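ABC transporter, periplasmic substrate-binding protein (Thermotoga maritima, PDB 2HPG) probably captures a solute in the periplasm and delivers it to a tripartite ATP-independent (TRAP) transporter of the bacterial inner membrane. Local coordinates at residues 84-94 against 222-230; 108-117 against 133-141. One frame throughout, in Å; residues are numbered along the deposited sequence.

How the contacts relate
Contacts 1 and 2 lie side by side on one beta-sheet, their centres 11 Å apart. Strands 218-234 and 130-146, which supply 222-230 and 133-141, are antiparallel neighbours, with a probable hydrogen bond from Asn229 N to Trp137 O. Facing these strands, helix 92-95 is followed in the chain by helix 101-112. The two contacts touch, Phe92 packing on Ile111 and Ile228 on Phe135, and most of their touching residues are buried. Along the sequence both segments of contact 2 fall between those of contact 1, so a short-range helix-to-strand packing is enclosed by a long-range closure within this solute-binding fold.

Contact 1: residues 84-94 against 222-230; sequences IGVMNLAYFID and TGHFLLINF
A type II beta turn from Leu89 to Phe92, leading into helix 92-95, is fastened to strand 218-234 chiefly through Tyr91. Its backbone N donates to His224 O at 2.8 Å, and its phenol OH donates to Thr222 O at 2.7 Å, approaching from above that carbonyl's plane. Between these two bonds the ring lies over the strand backbone: His224 CA sits over one face, 3.8 Å from the centroid, in a CH-pi contact. With CG anti to the carbonyl carbon (chi1 -64°), the ring is placed beside Thr222 and His224. Replaced by alanine, this position would probably leave Thr222 O without its phenol donor and His224 CA without the ring that covers it. Tyr91 is also the N-cap residue of helix 92-95, the point where turn becomes helix against the sheet, in a fold consistent with the family 7 solute-binding proteins. Farther along, Leu226 CD2 fits against Ile93 CG1 at 3.8 Å. Selenomethionine Met87 bends at its end: CE meets Ile228 CD1 at 3.7 Å, while SE lies at the edge of the Phe230 ring, 5.3 Å from its centroid, a Met-aromatic contact. Bridging waters pair with backbone atoms here; water 1 donates to both Met87 O and Leu226 O. Near the helix start, waters 5 and 6 each donate to Asp94 OD2 and Gly223 O, whereas Asp94 OD1 is salt-bridged to Lys99.

Contact 2: residues 108-117 against 133-141; sequences LKKIKQSPTM and LSFYWVQGY
Helix 108-112 runs nearly antiparallel to strand 133-141, at 162° between their directions and with axes 9.1 Å apart at closest approach. Two successive aromatic residues of the strand, Phe135 and Tyr136, fill the space between. Phe135 holds CG between its backbone N and carbonyl carbon (chi1 60°), which brings the ring to the helix: CE1 approaches Leu108 O at 3.5 Å, and CZ rests on Lys112 CB at 3.7 Å and on Ile111 CG2. Selenomethionine Met117, from the next helix, runs alongside the same ring with opposite heading, its SE standing obliquely 5.2 Å from the centroid in a Met-aromatic contact. Tyr136 lies across the lysine chains at about a right angle, its CZ 3.8 Å from Lys109 CG and its OH 3.2 Å from Lys112 CD. Beyond it, Lys112 NZ reaches a salt bridge with Asp254 of helix 243-278. Leu108 spreads its branches, CD2 against Phe135 CE1 and CD1 on Val138 CG2 at 3.9 Å. In one of its two conformers Ser114 OG donates to Ile111 O and accepts from Met117 N, capping the next helix. On the strand, Ser134 OG accepts from Tyr136 N in an ST turn, and Leu133 and Ser134 form a classic beta bulge opposite Glu231. The whole is a helix packed on the sheet, as in the alpha/beta fold of periplasmic binding proteins.

Contact 1: residues 84-94 against 222-230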
loop_
_atom_site.group_PDB
_atom_site.type_symbol
_atom_site.label_atom_id
_atom_site.label_comp_id
_atom_site.label_asym_id
_atom_site.label_seq_id
_atom_site.Cartn_x
_atom_site.Cartn_y
_atom_site.Cartn_z
ATOM N N ILE A 84 4.108 -12.547 -5.537
ATOM C CA ILE A 84 3.567 -11.191 -5.720
ATOM C C ILE A 84 3.851 -10.307 -4.488
ATOM O O ILE A 84 3.876 -9.078 -4.583
ATOM C CB ILE A 84 2.054 -11.219 -6.046
ATOM C CG1 ILE A 84 1.591 -9.869 -6.620
ATOM C CG2 ILE A 84 1.231 -11.596 -4.825
ATOM C CD1 ILE A 84 0.213 -9.922 -7.240
ATOM N N GLY A 85 4.066 -10.967 -3.355
ATOM C CA GLY A 85 4.461 -10.359 -2.089
ATOM C C GLY A 85 5.779 -9.600 -2.090
ATOM O O GLY A 85 6.037 -8.805 -1.180
ATOM N N VAL A 86 6.595 -9.808 -3.120
ATOM C CA VAL A 86 7.822 -9.041 -3.290
ATOM C C VAL A 86 7.553 -7.515 -3.350
ATOM O O VAL A 86 8.425 -6.709 -2.983
ATOM C CB VAL A 86 8.627 -9.516 -4.555
ATOM C CG1 VAL A 86 7.982 -9.033 -5.808
ATOM C CG2 VAL A 86 10.096 -9.046 -4.455
HETATM N N MSE A 87 6.350 -7.126 -3.778
HETATM C CA MSE A 87 6.022 -5.702 -3.942
HETATM C C MSE A 87 5.686 -4.955 -2.632
HETATM O O MSE A 87 5.415 -3.752 -2.671
HETATM C CB MSE A 87 4.903 -5.532 -4.960
HETATM C CG MSE A 87 5.195 -6.264 -6.264
HETATM SE SE MSE A 87 4.054 -5.826 -7.733
HETATM C CE MSE A 87 3.730 -3.942 -7.383
ATOM N N ASN A 88 5.727 -5.648 -1.498
ATOM C CA ASN A 88 5.534 -5.020 -0.171
ATOM C C ASN A 88 6.808 -5.061 0.671
ATOM O O ASN A 88 6.803 -4.728 1.869
ATOM C CB ASN A 88 4.378 -5.694 0.594
ATOM C CG ASN A 88 3.459 -4.682 1.288
ATOM O OD1 ASN A 88 3.894 -3.921 2.145
ATOM N ND2 ASN A 88 2.213 -4.646 0.880
ATOM N N LEU A 89 7.908 -5.459 0.045
ATOM C CA LEU A 89 9.168 -5.541 0.746
ATOM C C LEU A 89 9.934 -4.210 0.693
ATOM O O LEU A 89 9.751 -3.385 -0.225
ATOM C CB LEU A 89 10.003 -6.727 0.217
ATOM C CG LEU A 89 9.575 -8.094 0.744
ATOM C CD1 LEU A 89 10.495 -9.162 0.195
ATOM C CD2 LEU A 89 9.601 -8.139 2.245
ATOM N N ALA A 90 10.761 -4.003 1.715
ATOM C CA ALA A 90 11.519 -2.762 1.871
ATOM C C ALA A 90 12.297 -2.451 0.614
ATOM O O ALA A 90 12.914 -3.331 0.046
ATOM C CB ALA A 90 12.465 -2.843 3.078
ATOM N N TYR A 91 12.221 -1.195 0.182
ATOM C CA TYR A 91 12.944 -0.657 -0.992
ATOM C C TYR A 91 12.631 -1.262 -2.351
ATOM O O TYR A 91 13.293 -0.900 -3.315
ATOM C CB TYR A 91 14.472 -0.623 -0.765
ATOM C CG TYR A 91 14.829 0.319 0.341
ATOM C CD1 TYR A 91 15.148 -0.155 1.599
ATOM C CD2 TYR A 91 14.773 1.697 0.150
ATOM C CE1 TYR A 91 15.426 0.718 2.633
ATOM C CE2 TYR A 91 15.069 2.577 1.190
ATOM C CZ TYR A 91 15.402 2.080 2.413
ATOM O OH TYR A 91 15.671 2.951 3.457
ATOM N N PHE A 92 11.607 -2.118 -2.450
ATOM C CA PHE A 92 11.188 -2.670 -3.744
ATOM C C PHE A 92 11.175 -1.639 -4.886
ATOM O O PHE A 92 11.763 -1.874 -5.946
ATOM C CB PHE A 92 9.808 -3.387 -3.653
ATOM C CG PHE A 92 9.251 -3.783 -5.008
ATOM C CD1 PHE A 92 9.685 -4.950 -5.632
ATOM C CD2 PHE A 92 8.355 -2.962 -5.673
ATOM C CE1 PHE A 92 9.214 -5.298 -6.903
ATOM C CE2 PHE A 92 7.892 -3.281 -6.945
ATOM C CZ PHE A 92 8.307 -4.469 -7.558
ATOM N N ILE A 93 10.491 -0.511 -4.730
ATOM C CA ILE A 93 10.367 0.408 -5.872
ATOM C C ILE A 93 11.744 1.008 -6.218
ATOM O O ILE A 93 11.992 1.399 -7.369
ATOM C CB ILE A 93 9.294 1.524 -5.663
ATOM C CG1 ILE A 93 8.673 1.932 -6.999
ATOM C CG2 ILE A 93 9.882 2.743 -4.993
ATOM C CD1 ILE A 93 7.651 0.925 -7.538
ATOM N N ASP A 94 12.641 1.059 -5.234
ATOM C CA ASP A 94 13.994 1.595 -5.473
ATOM C C ASP A 94 14.857 0.593 -6.212
ATOM O O ASP A 94 15.585 0.957 -7.123
ATOM C CB ASP A 94 14.682 2.010 -4.177
ATOM C CG ASP A 94 14.256 3.381 -3.716
ATOM O OD1 ASP A 94 14.990 4.354 -3.987
ATOM O OD2 ASP A 94 13.171 3.492 -3.123
ATOM N N THR A 222 13.992 7.570 5.736
ATOM C CA THR A 222 14.568 6.372 5.163
ATOM C C THR A 222 13.823 5.957 3.903
ATOM O O THR A 222 14.403 5.276 3.066
ATOM C CB THR A 222 14.528 5.214 6.129
ATOM O OG1 THR A 222 13.235 5.152 6.729
ATOM C CG2 THR A 222 15.592 5.369 7.222
ATOM N N GLY A 223 12.550 6.344 3.782
ATOM C CA GLY A 223 11.742 6.045 2.592
ATOM C C GLY A 223 11.771 4.551 2.247
ATOM O O GLY A 223 11.816 4.160 1.076
ATOM N N HIS A 224 11.741 3.728 3.285
ATOM C CA HIS A 224 11.966 2.281 3.177
ATOM C C HIS A 224 10.792 1.460 2.585
ATOM O O HIS A 224 11.017 0.330 2.133
ATOM C CB HIS A 224 12.354 1.723 4.550
ATOM C CG HIS A 224 11.344 2.022 5.612
ATOM N ND1 HIS A 224 11.429 3.125 6.432
ATOM C CD2 HIS A 224 10.191 1.399 5.941
ATOM C CE1 HIS A 224 10.377 3.161 7.227
ATOM N NE2 HIS A 224 9.609 2.122 6.959
ATOM N N PHE A 225 9.563 1.995 2.601
ATOM C CA PHE A 225 8.440 1.403 1.869
ATOM C C PHE A 225 7.787 2.448 0.986
ATOM O O PHE A 225 7.649 3.607 1.376
ATOM C CB PHE A 225 7.316 0.868 2.776
ATOM C CG PHE A 225 7.698 -0.261 3.680
ATOM C CD1 PHE A 225 8.200 -1.448 3.182
ATOM C CD2 PHE A 225 7.460 -0.165 5.027
ATOM C CE1 PHE A 225 8.513 -2.472 4.028
ATOM C CE2 PHE A 225 7.770 -1.177 5.878
ATOM C CZ PHE A 225 8.295 -2.345 5.388
ATOM N N LEU A 226 7.400 2.030 -0.217
ATOM C CA LEU A 226 6.364 2.712 -0.987
ATOM C C LEU A 226 5.137 1.809 -0.963
ATOM O O LEU A 226 5.166 0.713 -1.532
ATOM C CB LEU A 226 6.797 2.958 -2.430
ATOM C CG LEU A 226 5.752 3.690 -3.255
ATOM C CD1 LEU A 226 5.556 5.109 -2.740
ATOM C CD2 LEU A 226 6.110 3.653 -4.729
ATOM N N LEU A 227 4.074 2.249 -0.301
ATOM C CA LEU A 227 2.868 1.429 -0.136
ATOM C C LEU A 227 2.022 1.393 -1.403
ATOM O O LEU A 227 1.391 2.391 -1.803
ATOM C CB LEU A 227 2.055 1.891 1.085
ATOM C CG LEU A 227 0.743 1.162 1.402
ATOM C CD1 LEU A 227 0.819 -0.333 1.162
ATOM C CD2 LEU A 227 0.363 1.472 2.867
ATOM N N ILE A 228 2.059 0.233 -2.050
ATOM C CA ILE A 228 1.309 -0.010 -3.259
ATOM C C ILE A 228 0.087 -0.820 -2.870
ATOM O O ILE A 228 0.211 -1.944 -2.382
ATOM C CB ILE A 228 2.137 -0.828 -4.268
ATOM C CG1 ILE A 228 3.446 -0.104 -4.617
ATOM C CG2 ILE A 228 1.321 -1.083 -5.537
ATOM C CD1 ILE A 228 4.487 -1.062 -5.258
ATOM N N ASN A 229 -1.086 -0.258 -3.084
ATOM C CA ASN A 229 -2.312 -0.990 -2.797
ATOM C C ASN A 229 -2.797 -1.734 -4.024
ATOM O O ASN A 229 -2.623 -1.272 -5.168
ATOM C CB ASN A 229 -3.394 -0.062 -2.267
ATOM C CG ASN A 229 -3.119 0.406 -0.847
ATOM O OD1 ASN A 229 -2.833 1.578 -0.610
ATOM N ND2 ASN A 229 -3.181 -0.524 0.103
ATOM N N PHE A 230 -3.401 -2.895 -3.772
ATOM C CA PHE A 230 -4.019 -3.709 -4.810
ATOM C C PHE A 230 -5.521 -3.679 -4.637
ATOM O O PHE A 230 -6.019 -3.840 -3.539
ATOM C CB PHE A 230 -3.517 -5.140 -4.711
ATOM C CG PHE A 230 -2.191 -5.344 -5.340
ATOM C CD1 PHE A 230 -2.065 -6.152 -6.452
ATOM C CD2 PHE A 230 -1.066 -4.694 -4.850
ATOM C CE1 PHE A 230 -0.838 -6.329 -7.042
ATOM C CE2 PHE A 230 0.158 -4.865 -5.450
ATOM C CZ PHE A 230 0.265 -5.696 -6.544
HETATM O O HOH W 1 6.801 -1.195 -2.819
HETATM O O HOH W 2 3.657 -2.134 -1.077
HETATM O O HOH W 3 8.238 -1.219 -0.611
HETATM O O HOH W 4 9.603 0.515 -2.182
HETATM O O HOH W 5 13.432 5.411 -0.747
HETATM O O HOH W 6 11.364 2.529 -1.145
#

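Contact 2: residues 108-117 against 133-141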
loop_
_atom_site.group_PDB
_atom_site.type_symbol
_atom_site.label_atom_id
_atom_site.label_comp_id
_atom_site.label_asym_id
_atom_site.label_seq_id
_atom_site.Cartn_x
_atom_site.Cartn_y
_atom_site.Cartn_z
ATOM N N LEU A 108 5.406 0.775 -12.306
ATOM C CA LEU A 108 4.186 -0.011 -12.047
ATOM C C LEU A 108 3.537 -0.426 -13.373
ATOM O O LEU A 108 3.168 -1.577 -13.545
ATOM C CB LEU A 108 3.194 0.778 -11.171
ATOM C CG LEU A 108 3.608 1.061 -9.724
ATOM C CD1 LEU A 108 2.486 1.739 -8.933
ATOM C CD2 LEU A 108 4.063 -0.199 -9.010
ATOM N N LYS A 109 3.434 0.500 -14.317
ATOM C CA LYS A 109 2.930 0.156 -15.665
ATOM C C LYS A 109 3.763 -0.927 -16.342
ATOM O O LYS A 109 3.216 -1.839 -16.946
ATOM C CB LYS A 109 2.858 1.381 -16.558
ATOM C CG LYS A 109 1.916 2.420 -16.031
ATOM C CD LYS A 109 1.857 3.638 -16.910
ATOM C CE LYS A 109 0.883 4.636 -16.342
ATOM N NZ LYS A 109 0.997 5.954 -17.002
ATOM N N LYS A 110 5.083 -0.838 -16.226
ATOM C CA LYS A 110 5.964 -1.855 -16.783
ATOM C C LYS A 110 5.790 -3.173 -16.061
ATOM O O LYS A 110 5.891 -4.232 -16.673
ATOM C CB LYS A 110 7.435 -1.407 -16.733
ATOM C CG LYS A 110 7.773 -0.336 -17.756
ATOM C CD LYS A 110 7.933 -0.933 -19.177
ATOM C CE LYS A 110 8.289 0.134 -20.239
ATOM N NZ LYS A 110 7.427 1.367 -20.087
ATOM N N ILE A 111 5.556 -3.138 -14.750
ATOM C CA ILE A 111 5.327 -4.393 -14.035
ATOM C C ILE A 111 4.018 -5.025 -14.544
ATOM O O ILE A 111 3.952 -6.234 -14.734
ATOM C CB ILE A 111 5.320 -4.227 -12.473
ATOM C CG1 ILE A 111 6.740 -3.951 -11.963
ATOM C CG2 ILE A 111 4.777 -5.482 -11.799
ATOM C CD1 ILE A 111 6.824 -3.661 -10.482
ATOM N N LYS A 112 3.010 -4.200 -14.809
ATOM C CA LYS A 112 1.704 -4.725 -15.189
ATOM C C LYS A 112 1.766 -5.478 -16.511
ATOM O O LYS A 112 1.231 -6.567 -16.627
ATOM C CB LYS A 112 0.671 -3.618 -15.296
ATOM C CG LYS A 112 -0.736 -4.148 -15.548
ATOM C CD LYS A 112 -1.715 -3.005 -15.647
ATOM C CE LYS A 112 -2.909 -3.298 -16.567
ATOM N NZ LYS A 112 -3.501 -2.001 -17.011
ATOM N N GLN A 113 2.434 -4.899 -17.500
ATOM C CA GLN A 113 2.560 -5.561 -18.793
ATOM C C GLN A 113 3.636 -6.653 -18.832
ATOM O O GLN A 113 3.800 -7.312 -19.851
ATOM C CB GLN A 113 2.723 -4.532 -19.914
ATOM C CG GLN A 113 3.947 -3.676 -19.836
ATOM C CD GLN A 113 3.814 -2.397 -20.642
ATOM O OE1 GLN A 113 2.883 -1.602 -20.437
ATOM N NE2 GLN A 113 4.750 -2.187 -21.565
ATOM N N SER A 114 4.337 -6.893 -17.726
ATOM C CA SER A 114 5.342 -7.956 -17.623
ATOM C C SER A 114 4.683 -9.327 -17.713
ATOM O O SER A 114 3.687 -9.560 -17.023
ATOM C CB SER A 114 6.107 -7.860 -16.281
ATOM O OG SER A 114 5.357 -8.335 -15.150
ATOM N N PRO A 115 5.229 -10.252 -18.520
ATOM C CA PRO A 115 4.760 -11.635 -18.493
ATOM C C PRO A 115 4.648 -12.235 -17.087
ATOM O O PRO A 115 3.675 -12.936 -16.791
ATOM C CB PRO A 115 5.844 -12.383 -19.288
ATOM C CG PRO A 115 6.384 -11.376 -20.227
ATOM C CD PRO A 115 6.274 -10.045 -19.544
ATOM N N THR A 116 5.642 -11.985 -16.237
ATOM C CA THR A 116 5.640 -12.532 -14.879
ATOM C C THR A 116 4.467 -12.012 -14.032
ATOM O O THR A 116 3.821 -12.796 -13.344
ATOM C CB THR A 116 6.951 -12.234 -14.141
ATOM O OG1 THR A 116 8.032 -12.842 -14.849
ATOM C CG2 THR A 116 6.911 -12.778 -12.720
HETATM N N MSE A 117 4.187 -10.710 -14.077
HETATM C CA MSE A 117 3.039 -10.180 -13.337
HETATM C C MSE A 117 1.761 -10.779 -13.915
HETATM O O MSE A 117 0.889 -11.234 -13.174
HETATM C CB MSE A 117 2.966 -8.651 -13.398
HETATM C CG MSE A 117 1.720 -8.022 -12.728
HETATM SE SE MSE A 117 1.409 -8.548 -10.855
HETATM C CE MSE A 117 3.147 -8.186 -10.141
ATOM N N LEU A 133 -8.115 -5.486 -10.116
ATOM C CA LEU A 133 -8.568 -4.461 -11.045
ATOM C C LEU A 133 -7.483 -3.411 -11.281
ATOM O O LEU A 133 -7.431 -2.771 -12.345
ATOM C CB LEU A 133 -9.799 -3.745 -10.496
ATOM C CG LEU A 133 -11.121 -4.490 -10.415
ATOM C CD1 LEU A 133 -12.104 -3.584 -9.710
ATOM C CD2 LEU A 133 -11.629 -4.839 -11.803
ATOM N N SER A 134 -6.645 -3.206 -10.266
ATOM C CA SER A 134 -5.592 -2.207 -10.341
ATOM C C SER A 134 -4.609 -2.307 -9.184
ATOM O O SER A 134 -4.984 -2.721 -8.077
ATOM C CB SER A 134 -6.199 -0.802 -10.370
ATOM O OG SER A 134 -5.182 0.182 -10.476
ATOM N N PHE A 135 -3.354 -1.936 -9.457
ATOM C CA PHE A 135 -2.384 -1.644 -8.396
ATOM C C PHE A 135 -1.664 -0.302 -8.583
ATOM O O PHE A 135 -0.562 -0.125 -8.085
ATOM C CB PHE A 135 -1.391 -2.810 -8.184
ATOM C CG PHE A 135 -0.557 -3.162 -9.401
ATOM C CD1 PHE A 135 0.644 -2.485 -9.673
ATOM C CD2 PHE A 135 -0.943 -4.207 -10.245
ATOM C CE1 PHE A 135 1.415 -2.814 -10.772
ATOM C CE2 PHE A 135 -0.172 -4.549 -11.374
ATOM C CZ PHE A 135 1.011 -3.849 -11.636
ATOM N N TYR A 136 -2.303 0.650 -9.269
ATOM C CA TYR A 136 -1.787 2.006 -9.414
ATOM C C TYR A 136 -2.295 2.927 -8.315
ATOM O O TYR A 136 -2.600 4.110 -8.558
ATOM C CB TYR A 136 -2.223 2.596 -10.751
ATOM C CG TYR A 136 -1.737 1.858 -11.988
ATOM C CD1 TYR A 136 -0.714 0.928 -11.942
ATOM C CD2 TYR A 136 -2.289 2.149 -13.231
ATOM C CE1 TYR A 136 -0.297 0.279 -13.088
ATOM C CE2 TYR A 136 -1.867 1.506 -14.372
ATOM C CZ TYR A 136 -0.887 0.580 -14.302
ATOM O OH TYR A 136 -0.499 -0.047 -15.473
ATOM N N TRP A 137 -2.369 2.389 -7.100
ATOM C CA TRP A 137 -2.916 3.104 -5.953
ATOM C C TRP A 137 -1.810 3.125 -4.936
ATOM O O TRP A 137 -1.444 2.092 -4.395
ATOM C CB TRP A 137 -4.167 2.392 -5.421
ATOM C CG TRP A 137 -5.340 2.617 -6.321
ATOM C CD1 TRP A 137 -5.553 2.060 -7.548
ATOM C CD2 TRP A 137 -6.447 3.493 -6.080
ATOM N NE1 TRP A 137 -6.714 2.552 -8.092
ATOM C CE2 TRP A 137 -7.287 3.426 -7.203
ATOM C CE3 TRP A 137 -6.803 4.334 -5.024
ATOM C CZ2 TRP A 137 -8.479 4.166 -7.294
ATOM C CZ3 TRP A 137 -7.981 5.064 -5.116
ATOM C CH2 TRP A 137 -8.803 4.971 -6.239
ATOM N N VAL A 138 -1.244 4.306 -4.720
ATOM C CA VAL A 138 -0.037 4.441 -3.922
ATOM C C VAL A 138 -0.282 5.425 -2.775
ATOM O O VAL A 138 -0.799 6.519 -2.980
ATOM C CB VAL A 138 1.142 4.855 -4.858
ATOM C CG1 VAL A 138 2.285 5.446 -4.108
ATOM C CG2 VAL A 138 1.600 3.619 -5.671
ATOM N N GLN A 139 0.048 5.003 -1.551
ATOM C CA GLN A 139 -0.142 5.864 -0.387
ATOM C C GLN A 139 1.088 6.707 -0.090
ATOM O O GLN A 139 1.023 7.642 0.707
ATOM C CB GLN A 139 -0.514 5.029 0.826
ATOM C CG GLN A 139 -1.978 4.666 0.878
ATOM C CD GLN A 139 -2.317 3.910 2.113
ATOM O OE1 GLN A 139 -2.088 4.400 3.214
ATOM N NE2 GLN A 139 -2.839 2.697 1.952
ATOM N N GLY A 140 2.216 6.393 -0.727
ATOM C CA GLY A 140 3.422 7.176 -0.556
ATOM C C GLY A 140 4.483 6.458 0.239
ATOM O O GLY A 140 4.276 5.324 0.670
ATOM N N TYR A 141 5.613 7.137 0.427
ATOM C CA TYR A 141 6.752 6.597 1.160
ATOM C C TYR A 141 6.561 6.694 2.650
ATOM O O TYR A 141 6.113 7.715 3.171
ATOM C CB TYR A 141 8.037 7.345 0.818
ATOM C CG TYR A 141 8.443 7.118 -0.586
ATOM C CD1 TYR A 141 9.221 6.021 -0.934
ATOM C CD2 TYR A 141 7.962 7.926 -1.592
ATOM C CE1 TYR A 141 9.563 5.795 -2.232
ATOM C CE2 TYR A 141 8.306 7.705 -2.888
ATOM C CZ TYR A 141 9.107 6.637 -3.200
ATOM O OH TYR A 141 9.430 6.411 -4.508
HETATM O O HOH W 7 -5.935 -2.663 -14.773
#